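Local coordinates for protein translation factor SUI1 homolog (Pyrococcus horikoshii, PDB 5ZCY) that probably acts in archaeal translation initiation as a small factor of the SUI1 family and may bind mRNA, at residues 22-27 and 41-46. Sequence-based numbering, arbitrary orientation.
Sequences QRIKVY and EGIDEK
E41 O accepts the backbone N of K25 at 2.9 Å, while I24 CA sends a CA-H...O contact to the same oxygen. The return bond, from E41 N to K25 O, is also 2.9 Å and almost straight at 176°. K25 and E41 thus form an antiparallel hydrogen-bonded pair, with both CB atoms on one face of the sheet. On that face Y27 OH donates to E41 OE1 at 2.5 Å, a very short bond. The carboxylate comes to the edge of the Y27 ring, its plane turned 57° from the ring plane. E41 holds CG anti to its backbone N (chi1 -165°) and stays extended, which carries the carboxylate to the hydroxyl. R71 lies near both groups but pairs with them only weakly. A phenylalanine at Y27 would keep the ring but would probably leave E41 OE1 without its short bond and the carboxylate freer to turn. The K25 amine turns away, to Q22 O and a salt bridge with E97. Beyond the pair, G42 CA meets R23 O through another CA-H...O contact, 3.4 Å long. I24 CD1 touches I43 CG1 at 4.0 Å, with F91 against I24 and F48 against I43. The contact is typical of the end of an antiparallel strand pair, 24-30 with 36-41, in the mixed sheet of the SUI1 (eIF1-like) fold, where the chain leaves toward helix 50-61.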
loop_
_atom_site.group_PDB
_atom_site.type_symbol
_atom_site.label_atom_id
_atom_site.label_comp_id
_atom_site.label_asym_id
_atom_site.label_seq_id
_atom_site.Cartn_x
_atom_site.Cartn_y
_atom_site.Cartn_z
ATOM N N GLN A 22 -10.528 -5.170 -8.618
ATOM C CA GLN A 22 -9.331 -4.383 -8.320
ATOM C C GLN A 22 -9.084 -4.404 -6.815
ATOM O O GLN A 22 -9.446 -3.499 -6.040
ATOM C CB GLN A 22 -9.496 -2.942 -8.795
ATOM C CG GLN A 22 -9.025 -2.833 -10.213
ATOM C CD GLN A 22 -8.926 -1.407 -10.599
ATOM O OE1 GLN A 22 -9.944 -0.724 -10.566
ATOM N NE2 GLN A 22 -7.709 -0.930 -10.929
ATOM N N ARG A 23 -8.575 -5.530 -6.416
ATOM C CA ARG A 23 -8.618 -5.966 -5.099
ATOM C C ARG A 23 -7.567 -5.171 -4.308
ATOM O O ARG A 23 -7.838 -5.134 -3.113
ATOM C CB ARG A 23 -8.405 -7.518 -4.971
ATOM C CG ARG A 23 -7.324 -8.152 -5.844
ATOM C CD ARG A 23 -7.049 -9.639 -5.584
ATOM N NE ARG A 23 -6.412 -9.848 -4.282
ATOM C CZ ARG A 23 -5.187 -9.438 -3.931
ATOM N NH1 ARG A 23 -4.387 -8.812 -4.773
ATOM N NH2 ARG A 23 -4.727 -9.690 -2.715
ATOM N N ILE A 24 -6.429 -4.670 -4.877
ATOM C CA ILE A 24 -5.509 -3.912 -3.976
ATOM C C ILE A 24 -5.942 -2.436 -4.029
ATOM O O ILE A 24 -5.787 -1.848 -5.053
ATOM C CB ILE A 24 -4.053 -4.085 -4.315
ATOM C CG1 ILE A 24 -3.711 -5.602 -4.152
ATOM C CG2 ILE A 24 -3.158 -3.266 -3.437
ATOM C CD1 ILE A 24 -2.401 -5.923 -4.792
ATOM N N LYS A 25 -6.480 -1.881 -2.958
ATOM C CA LYS A 25 -6.942 -0.550 -2.882
ATOM C C LYS A 25 -5.925 0.304 -2.163
ATOM O O LYS A 25 -5.458 -0.084 -1.119
ATOM C CB LYS A 25 -8.241 -0.461 -2.117
ATOM C CG LYS A 25 -9.384 -1.307 -2.591
ATOM C CD LYS A 25 -9.701 -0.918 -3.966
ATOM C CE LYS A 25 -11.096 -1.437 -4.374
ATOM N NZ LYS A 25 -11.256 -1.422 -5.847
ATOM N N VAL A 26 -5.685 1.483 -2.687
ATOM C CA VAL A 26 -4.746 2.419 -2.099
ATOM C C VAL A 26 -5.514 3.721 -1.915
ATOM O O VAL A 26 -6.015 4.283 -2.913
ATOM C CB VAL A 26 -3.497 2.651 -2.899
ATOM C CG1 VAL A 26 -2.538 3.630 -2.193
ATOM C CG2 VAL A 26 -2.797 1.357 -3.254
ATOM N N TYR A 27 -5.539 4.244 -0.707
ATOM C CA TYR A 27 -6.345 5.463 -0.463
ATOM C C TYR A 27 -5.722 6.244 0.664
ATOM O O TYR A 27 -4.851 5.742 1.304
ATOM C CB TYR A 27 -7.760 5.099 -0.157
ATOM C CG TYR A 27 -8.054 4.172 0.985
ATOM C CD1 TYR A 27 -8.077 2.819 0.809
ATOM C CD2 TYR A 27 -8.322 4.638 2.292
ATOM C CE1 TYR A 27 -8.362 1.909 1.849
ATOM C CE2 TYR A 27 -8.546 3.758 3.310
ATOM C CZ TYR A 27 -8.617 2.396 3.106
ATOM O OH TYR A 27 -8.875 1.442 4.051
ATOM N N GLU A 41 -4.798 -1.680 1.168
ATOM C CA GLU A 41 -5.706 -2.750 1.654
ATOM C C GLU A 41 -5.935 -3.708 0.550
ATOM O O GLU A 41 -5.860 -3.432 -0.626
ATOM C CB GLU A 41 -7.072 -2.097 2.062
ATOM C CG GLU A 41 -8.114 -2.762 2.883
ATOM C CD GLU A 41 -9.166 -1.634 3.097
ATOM O OE1 GLU A 41 -9.110 -1.001 4.103
ATOM O OE2 GLU A 41 -9.927 -1.300 2.128
ATOM N N GLY A 42 -6.022 -4.992 0.859
ATOM C CA GLY A 42 -6.311 -6.007 -0.148
ATOM C C GLY A 42 -5.224 -6.969 -0.521
ATOM O O GLY A 42 -5.438 -7.977 -1.255
ATOM N N ILE A 43 -4.015 -6.721 -0.051
ATOM C CA ILE A 43 -2.959 -7.709 -0.194
ATOM C C ILE A 43 -3.286 -8.861 0.760
ATOM O O ILE A 43 -3.579 -8.627 1.922
ATOM C CB ILE A 43 -1.614 -7.122 0.105
ATOM C CG1 ILE A 43 -1.222 -6.106 -0.948
ATOM C CG2 ILE A 43 -0.522 -8.225 0.124
ATOM C CD1 ILE A 43 -0.008 -5.254 -0.607
ATOM N N ASP A 44 -3.220 -10.098 0.276
ATOM C CA ASP A 44 -3.664 -11.271 1.038
ATOM C C ASP A 44 -2.669 -11.476 2.218
ATOM O O ASP A 44 -1.482 -11.845 2.028
ATOM C CB ASP A 44 -3.624 -12.443 0.080
ATOM C CG ASP A 44 -4.113 -13.734 0.686
ATOM O OD1 ASP A 44 -4.047 -13.906 1.901
ATOM O OD2 ASP A 44 -4.655 -14.546 -0.130
ATOM N N GLU A 45 -3.161 -11.187 3.393
ATOM C CA GLU A 45 -2.382 -11.182 4.598
ATOM C C GLU A 45 -2.042 -12.631 5.023
ATOM O O GLU A 45 -1.107 -12.837 5.767
ATOM C CB GLU A 45 -3.056 -10.352 5.671
ATOM C CG GLU A 45 -4.324 -10.949 6.174
ATOM C CD GLU A 45 -4.913 -10.179 7.319
ATOM O OE1 GLU A 45 -6.111 -9.928 7.211
ATOM O OE2 GLU A 45 -4.199 -9.845 8.301
ATOM N N LYS A 46 -2.799 -13.600 4.526
ATOM C CA LYS A 46 -2.500 -15.016 4.820
ATOM C C LYS A 46 -1.295 -15.485 4.018
ATOM O O LYS A 46 -0.453 -16.187 4.548
ATOM C CB LYS A 46 -3.728 -15.936 4.503
ATOM C CG LYS A 46 -3.550 -17.441 4.613
ATOM C CD LYS A 46 -4.875 -18.246 4.622
ATOM C CE LYS A 46 -5.652 -18.233 3.305
ATOM N NZ LYS A 46 -7.045 -18.783 3.376
#